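Local coordinates for protein tryptophan synthase alpha chain (PDB 3THA) that probably cleaves indoleglycerol phosphate to indole and glyceraldehyde 3-phosphate as the alpha subunit of tryptophan synthase, in the last step of tryptophan biosynthesis, at residues V148-K158 / I186-F197. Numbering follows the deposited sequence.
Sequences VSVTTPKERVK and ILQDKVKEIRSF
Lys-190 reaches from helix 186-195 into the loop that leads to helix 154-158, and its NZ gives a hydrogen bond to Thr-152 O at 2.6 Å, close to straight in line with the carbonyl (169° at the oxygen). CG stands anti to the backbone N (chi1 -163°) and the chain then bends at chi2, which lays the methylenes against the turn; Lys-190 CE comes within 3.2 Å of Ser-149 O. One helical turn on, Glu-193 takes the same ammonium in a salt bridge, with Lys-190 NZ 2.7 Å from Glu-193 OE1 and above the carboxylate plane. The buried lysine is thus gripped by a loop carbonyl and a carboxylate, which would be expected to keep it charged. Ser-149 N donates to Thr-152 OG1, bracing the turn that presents the carbonyl.

The tight part packs around this lysine. Val-150 spreads its two methyls, CG1 against Ile-186 CG2 and CG2 against Leu-187 CD2, while Val-148 CG2 meets Ile-194 CD1 tip to tip. Val-157 fits in with CG2 on Lys-190 CE and CG1 at the edge of the Phe-197 ring.

Toward solvent the fit loosens. Lys-158 lies over one face of that ring, a CH-pi contact with Lys-158 CB 3.5 Å from the centroid of the Phe-197 ring. Lys-154 CG packs against the Glu-193 carboxylate, the two side chains crossing obliquely, but the lysine bends at chi3 and Lys-154 NZ stays 5.6 Å from Glu-193 OE2.

In this TIM barrel, the contact joins two successive outer helices, 154-161 and 180-195; the axes of their segments 154-158 and 186-195 cross at -48°. Strand 168-171 runs between them in sequence; its Leu-170 touches Val-148 and Leu-187, and Ile-202 of the next strand packs on Ile-194.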
ATOM      1  N   VAL B 148     -15.972   0.091  -1.871  1.00 57.78           N
ATOM      2  CA  VAL B 148     -16.689  -0.981  -1.198  1.00 57.73           C
ATOM      3  C   VAL B 148     -16.131  -2.321  -1.660  1.00 58.92           C
ATOM      4  O   VAL B 148     -15.554  -2.381  -2.738  1.00 59.12           O
ATOM      5  CB  VAL B 148     -18.241  -0.896  -1.382  1.00 58.25           C
ATOM      6  CG1 VAL B 148     -18.705   0.546  -1.468  1.00 56.75           C
ATOM      7  CG2 VAL B 148     -18.717  -1.670  -2.587  1.00 58.49           C
ATOM      8  N   SER B 149     -16.280  -3.370  -0.841  1.00 59.58           N
ATOM      9  CA  SER B 149     -15.903  -4.727  -1.211  1.00 60.63           C
ATOM     10  C   SER B 149     -17.104  -5.597  -1.311  1.00 62.67           C
ATOM     11  O   SER B 149     -18.231  -5.211  -0.950  1.00 63.49           O
ATOM     12  CB  SER B 149     -15.057  -5.334  -0.121  1.00 61.15           C
ATOM     13  OG  SER B 149     -14.075  -4.405   0.278  1.00 63.14           O
ATOM     14  N   VAL B 150     -16.858  -6.814  -1.753  1.00 64.07           N
ATOM     15  CA  VAL B 150     -17.884  -7.818  -1.844  1.00 65.50           C
ATOM     16  C   VAL B 150     -18.394  -8.169  -0.436  1.00 66.33           C
ATOM     17  O   VAL B 150     -19.530  -8.625  -0.266  1.00 67.49           O
ATOM     18  CB  VAL B 150     -17.350  -9.052  -2.646  1.00 67.28           C
ATOM     19  CG1 VAL B 150     -18.144 -10.313  -2.360  1.00 69.25           C
ATOM     20  CG2 VAL B 150     -17.371  -8.764  -4.131  1.00 66.28           C
ATOM     21  N   THR B 151     -17.566  -7.910   0.574  1.00 65.42           N
ATOM     22  CA  THR B 151     -17.874  -8.328   1.947  1.00 65.63           C
ATOM     23  C   THR B 151     -18.391  -7.208   2.837  1.00 63.31           C
ATOM     24  O   THR B 151     -18.781  -7.471   3.964  1.00 64.26           O
ATOM     25  CB  THR B 151     -16.597  -8.796   2.658  1.00 66.32           C
ATOM     26  OG1 THR B 151     -15.611  -7.774   2.504  1.00 66.11           O
ATOM     27  CG2 THR B 151     -16.078 -10.110   2.086  1.00 68.45           C
ATOM     28  N   THR B 152     -18.322  -5.968   2.373  1.00 60.72           N
ATOM     29  CA  THR B 152     -18.782  -4.840   3.161  1.00 59.52           C
ATOM     30  C   THR B 152     -20.237  -5.071   3.426  1.00 59.32           C
ATOM     31  O   THR B 152     -20.960  -5.351   2.487  1.00 59.70           O
ATOM     32  CB  THR B 152     -18.636  -3.503   2.432  1.00 58.17           C
ATOM     33  OG1 THR B 152     -17.266  -3.298   2.092  1.00 58.92           O
ATOM     34  CG2 THR B 152     -19.070  -2.364   3.330  1.00 57.84           C
ATOM     35  N   PRO B 153     -20.656  -5.016   4.713  1.00 59.05           N
ATOM     36  CA  PRO B 153     -22.042  -5.234   5.139  1.00 59.74           C
ATOM     37  C   PRO B 153     -23.065  -4.439   4.354  1.00 59.44           C
ATOM     38  O   PRO B 153     -22.817  -3.283   4.002  1.00 57.69           O
ATOM     39  CB  PRO B 153     -22.036  -4.770   6.599  1.00 59.57           C
ATOM     40  CG  PRO B 153     -20.664  -5.131   7.084  1.00 60.37           C
ATOM     41  CD  PRO B 153     -19.747  -4.897   5.870  1.00 58.40           C
ATOM     42  N   LYS B 154     -24.213  -5.054   4.086  1.00 61.74           N
ATOM     43  CA  LYS B 154     -25.279  -4.387   3.321  1.00 62.81           C
ATOM     44  C   LYS B 154     -25.553  -2.997   3.881  1.00 62.20           C
ATOM     45  O   LYS B 154     -25.483  -2.027   3.137  1.00 62.06           O
ATOM     46  CB  LYS B 154     -26.575  -5.212   3.252  1.00 64.91           C
ATOM     47  CG  LYS B 154     -27.536  -4.690   2.176  1.00 66.25           C
ATOM     48  CD  LYS B 154     -28.981  -5.041   2.441  1.00 71.08           C
ATOM     49  CE  LYS B 154     -29.309  -6.470   1.999  1.00 73.51           C
ATOM     50  NZ  LYS B 154     -30.425  -6.996   2.823  1.00 76.10           N
ATOM     51  N   GLU B 155     -25.789  -2.899   5.193  1.00 62.78           N
ATOM     52  CA  GLU B 155     -26.075  -1.614   5.837  1.00 62.21           C
ATOM     53  C   GLU B 155     -24.900  -0.618   5.761  1.00 61.38           C
ATOM     54  O   GLU B 155     -25.098   0.595   5.699  1.00 61.93           O
ATOM     55  CB  GLU B 155     -26.534  -1.832   7.276  1.00 62.16           C
ATOM     56  CG  GLU B 155     -25.421  -2.198   8.282  1.00 62.75           C
ATOM     57  CD  GLU B 155     -25.083  -3.698   8.330  1.00 65.75           C
ATOM     58  OE1 GLU B 155     -25.686  -4.498   7.533  1.00 64.82           O
ATOM     59  OE2 GLU B 155     -24.209  -4.065   9.175  1.00 63.17           O
ATOM     60  N   ARG B 156     -23.676  -1.114   5.756  1.00 61.01           N
ATOM     61  CA  ARG B 156     -22.530  -0.231   5.643  1.00 60.88           C
ATOM     62  C   ARG B 156     -22.444   0.307   4.193  1.00 60.57           C
ATOM     63  O   ARG B 156     -22.011   1.430   3.947  1.00 58.96           O
ATOM     64  CB  ARG B 156     -21.256  -0.971   6.116  1.00 61.16           C
ATOM     65  CG  ARG B 156     -19.928  -0.227   5.871  1.00 62.92           C
ATOM     66  CD  ARG B 156     -19.555   0.720   7.004  1.00 64.54           C
ATOM     67  NE  ARG B 156     -18.262   1.369   6.774  1.00 63.60           N
ATOM     68  CZ  ARG B 156     -17.922   2.585   7.224  1.00 63.58           C
ATOM     69  NH1 ARG B 156     -18.785   3.319   7.946  1.00 60.75           N
ATOM     70  NH2 ARG B 156     -16.708   3.074   6.948  1.00 59.35           N
ATOM     71  N   VAL B 157     -22.924  -0.483   3.239  1.00 62.23           N
ATOM     72  CA  VAL B 157     -22.906  -0.074   1.834  1.00 62.89           C
ATOM     73  C   VAL B 157     -23.958   1.018   1.590  1.00 63.55           C
ATOM     74  O   VAL B 157     -23.673   2.042   0.964  1.00 63.68           O
ATOM     75  CB  VAL B 157     -23.148  -1.301   0.880  1.00 64.00           C
ATOM     76  CG1 VAL B 157     -23.384  -0.864  -0.562  1.00 62.43           C
ATOM     77  CG2 VAL B 157     -22.003  -2.300   0.980  1.00 62.98           C
ATOM     78  N   LYS B 158     -25.173   0.781   2.062  1.00 64.57           N
ATOM     79  CA  LYS B 158     -26.250   1.776   1.986  1.00 65.38           C
ATOM     80  C   LYS B 158     -25.744   3.122   2.546  1.00 63.96           C
ATOM     81  O   LYS B 158     -25.852   4.164   1.897  1.00 64.12           O
ATOM     82  CB  LYS B 158     -27.503   1.254   2.703  1.00 65.95           C
ATOM     83  CG  LYS B 158     -28.632   2.258   2.915  1.00 70.42           C
ATOM     84  CD  LYS B 158     -29.998   1.546   3.086  1.00 74.27           C
ATOM     85  CE  LYS B 158     -31.116   2.479   3.603  1.00 79.99           C
ATOM     86  NZ  LYS B 158     -31.662   3.458   2.587  1.00 80.56           N
ATOM     87  N   ILE B 186     -20.895 -13.697  -7.508  1.00 82.43           N
ATOM     88  CA  ILE B 186     -20.925 -12.952  -6.263  1.00 79.85           C
ATOM     89  C   ILE B 186     -20.891 -11.445  -6.512  1.00 77.34           C
ATOM     90  O   ILE B 186     -21.643 -10.680  -5.876  1.00 76.39           O
ATOM     91  CB  ILE B 186     -19.755 -13.334  -5.372  1.00 79.48           C
ATOM     92  CG1 ILE B 186     -19.800 -14.836  -5.095  1.00 83.28           C
ATOM     93  CG2 ILE B 186     -19.789 -12.520  -4.094  1.00 76.45           C
ATOM     94  CD1 ILE B 186     -18.717 -15.353  -4.183  1.00 84.41           C
ATOM     95  N   LEU B 187     -20.029 -11.039  -7.445  1.00 75.93           N
ATOM     96  CA  LEU B 187     -19.827  -9.634  -7.786  1.00 73.92           C
ATOM     97  C   LEU B 187     -21.074  -9.013  -8.378  1.00 74.18           C
ATOM     98  O   LEU B 187     -21.471  -7.907  -7.994  1.00 73.12           O
ATOM     99  CB  LEU B 187     -18.657  -9.465  -8.786  1.00 73.23           C
ATOM    100  CG  LEU B 187     -17.255  -9.357  -8.192  1.00 71.19           C
ATOM    101  CD1 LEU B 187     -16.248  -9.932  -9.171  1.00 75.35           C
ATOM    102  CD2 LEU B 187     -16.910  -7.911  -7.836  1.00 67.07           C
ATOM    103  N   GLN B 188     -21.675  -9.710  -9.329  1.00 75.59           N
ATOM    104  CA  GLN B 188     -22.947  -9.281  -9.867  1.00 76.66           C
ATOM    105  C   GLN B 188     -24.023  -9.143  -8.786  1.00 76.35           C
ATOM    106  O   GLN B 188     -24.928  -8.298  -8.921  1.00 76.29           O
ATOM    107  CB  GLN B 188     -23.400 -10.227 -10.971  1.00 79.65           C
ATOM    108  CG  GLN B 188     -22.858  -9.862 -12.351  1.00 80.85           C
ATOM    109  CD  GLN B 188     -23.250 -10.863 -13.420  1.00 84.63           C
ATOM    110  OE1 GLN B 188     -23.181 -12.078 -13.217  1.00 88.97           O
ATOM    111  NE2 GLN B 188     -23.658 -10.358 -14.567  1.00 84.43           N
ATOM    112  N   ASP B 189     -23.916  -9.949  -7.718  1.00 76.09           N
ATOM    113  CA  ASP B 189     -24.787  -9.770  -6.543  1.00 75.35           C
ATOM    114  C   ASP B 189     -24.483  -8.481  -5.844  1.00 72.20           C
ATOM    115  O   ASP B 189     -25.396  -7.734  -5.502  1.00 71.65           O
ATOM    116  CB  ASP B 189     -24.650 -10.899  -5.528  1.00 76.88           C
ATOM    117  CG  ASP B 189     -25.718 -11.964  -5.690  1.00 79.87           C
ATOM    118  OD1 ASP B 189     -25.929 -12.436  -6.831  1.00 80.28           O
ATOM    119  OD2 ASP B 189     -26.353 -12.316  -4.668  1.00 81.56           O
ATOM    120  N   LYS B 190     -23.200  -8.201  -5.631  1.00 69.84           N
ATOM    121  CA  LYS B 190     -22.853  -6.991  -4.900  1.00 66.60           C
ATOM    122  C   LYS B 190     -23.229  -5.718  -5.683  1.00 66.10           C
ATOM    123  O   LYS B 190     -23.721  -4.731  -5.100  1.00 65.76           O
ATOM    124  CB  LYS B 190     -21.389  -7.004  -4.454  1.00 64.96           C
ATOM    125  CG  LYS B 190     -21.081  -5.997  -3.362  1.00 61.64           C
ATOM    126  CD  LYS B 190     -21.840  -6.423  -2.090  1.00 62.44           C
ATOM    127  CE  LYS B 190     -21.457  -5.579  -0.909  1.00 58.45           C
ATOM    128  NZ  LYS B 190     -22.076  -6.095   0.307  1.00 63.95           N
ATOM    129  N   VAL B 191     -23.036  -5.760  -6.996  1.00 66.00           N
ATOM    130  CA  VAL B 191     -23.455  -4.689  -7.906  1.00 65.53           C
ATOM    131  C   VAL B 191     -24.955  -4.382  -7.827  1.00 66.69           C
ATOM    132  O   VAL B 191     -25.338  -3.230  -7.585  1.00 65.93           O
ATOM    133  CB  VAL B 191     -23.023  -5.016  -9.369  1.00 67.08           C
ATOM    134  CG1 VAL B 191     -23.829  -4.229 -10.377  1.00 66.81           C
ATOM    135  CG2 VAL B 191     -21.512  -4.788  -9.536  1.00 63.85           C
ATOM    136  N   LYS B 192     -25.789  -5.408  -8.003  1.00 68.60           N
ATOM    137  CA  LYS B 192     -27.222  -5.303  -7.787  1.00 69.92           C
ATOM    138  C   LYS B 192     -27.549  -4.600  -6.455  1.00 69.28           C
ATOM    139  O   LYS B 192     -28.378  -3.681  -6.396  1.00 70.20           O
ATOM    140  CB  LYS B 192     -27.833  -6.708  -7.805  1.00 73.03           C
ATOM    141  CG  LYS B 192     -29.386  -6.734  -7.971  1.00 76.18           C
ATOM    142  CD  LYS B 192     -29.971  -8.120  -8.059  1.00 78.83           C
ATOM    143  CE  LYS B 192     -31.192  -8.083  -8.978  1.00 84.10           C
ATOM    144  NZ  LYS B 192     -32.244  -9.111  -8.687  1.00 83.74           N
ATOM    145  N   GLU B 193     -26.879  -5.022  -5.386  1.00 67.91           N
ATOM    146  CA  GLU B 193     -27.104  -4.486  -4.060  1.00 66.18           C
ATOM    147  C   GLU B 193     -26.793  -2.987  -4.029  1.00 64.89           C
ATOM    148  O   GLU B 193     -27.596  -2.191  -3.537  1.00 65.31           O
ATOM    149  CB  GLU B 193     -26.255  -5.268  -3.041  1.00 65.53           C
ATOM    150  CG  GLU B 193     -26.310  -4.733  -1.625  1.00 64.69           C
ATOM    151  CD  GLU B 193     -25.516  -5.556  -0.641  1.00 66.04           C
ATOM    152  OE1 GLU B 193     -24.563  -5.020  -0.059  1.00 64.43           O
ATOM    153  OE2 GLU B 193     -25.848  -6.729  -0.415  1.00 70.81           O
ATOM    154  N   ILE B 194     -25.634  -2.602  -4.560  1.00 63.50           N
ATOM    155  CA  ILE B 194     -25.248  -1.212  -4.604  1.00 61.80           C
ATOM    156  C   ILE B 194     -26.260  -0.456  -5.441  1.00 64.27           C
ATOM    157  O   ILE B 194     -26.731   0.616  -5.033  1.00 64.36           O
ATOM    158  CB  ILE B 194     -23.871  -1.027  -5.219  1.00 60.23           C
ATOM    159  CG1 ILE B 194     -22.856  -1.884  -4.477  1.00 58.87           C
ATOM    160  CG2 ILE B 194     -23.463   0.444  -5.176  1.00 58.26           C
ATOM    161  CD1 ILE B 194     -21.567  -2.117  -5.212  1.00 58.12           C
ATOM    162  N   ARG B 195     -26.613  -1.017  -6.599  1.00 66.08           N
ATOM    163  CA  ARG B 195     -27.599  -0.377  -7.459  1.00 68.76           C
ATOM    164  C   ARG B 195     -28.846   0.015  -6.693  1.00 70.66           C
ATOM    165  O   ARG B 195     -29.368   1.108  -6.906  1.00 72.33           O
ATOM    166  CB  ARG B 195     -27.953  -1.231  -8.680  1.00 70.53           C
ATOM    167  CG  ARG B 195     -27.351  -0.672  -9.944  1.00 70.94           C
ATOM    168  CD  ARG B 195     -27.004  -1.741 -10.966  1.00 75.47           C
ATOM    169  NE  ARG B 195     -25.957  -1.243 -11.867  1.00 76.97           N
ATOM    170  CZ  ARG B 195     -25.325  -1.958 -12.798  1.00 78.96           C
ATOM    171  NH1 ARG B 195     -25.618  -3.248 -12.995  1.00 79.10           N
ATOM    172  NH2 ARG B 195     -24.388  -1.365 -13.539  1.00 79.44           N
ATOM    173  N   SER B 196     -29.319  -0.830  -5.779  1.00 70.87           N
ATOM    174  CA  SER B 196     -30.548  -0.495  -5.082  1.00 72.01           C
ATOM    175  C   SER B 196     -30.420   0.641  -4.041  1.00 70.72           C
ATOM    176  O   SER B 196     -31.388   0.931  -3.342  1.00 71.37           O
ATOM    177  CB  SER B 196     -31.156  -1.738  -4.437  1.00 73.57           C
ATOM    178  OG  SER B 196     -30.663  -1.911  -3.117  1.00 73.07           O
ATOM    179  N   PHE B 197     -29.244   1.269  -3.956  1.00 68.78           N
ATOM    180  CA  PHE B 197     -28.957   2.360  -3.007  1.00 67.44           C
ATOM    181  C   PHE B 197     -28.466   3.648  -3.696  1.00 67.09           C
ATOM    182  O   PHE B 197     -28.612   4.767  -3.157  1.00 66.37           O
ATOM    183  CB  PHE B 197     -27.891   1.920  -2.001  1.00 65.70           C
ATOM    184  CG  PHE B 197     -28.323   0.784  -1.097  1.00 67.89           C
ATOM    185  CD1 PHE B 197     -29.636   0.711  -0.610  1.00 68.26           C
ATOM    186  CD2 PHE B 197     -27.409  -0.188  -0.702  1.00 66.58           C
ATOM    187  CE1 PHE B 197     -30.057  -0.343   0.219  1.00 69.36           C
ATOM    188  CE2 PHE B 197     -27.809  -1.239   0.143  1.00 69.94           C
ATOM    189  CZ  PHE B 197     -29.156  -1.315   0.608  1.00 69.69           C
TER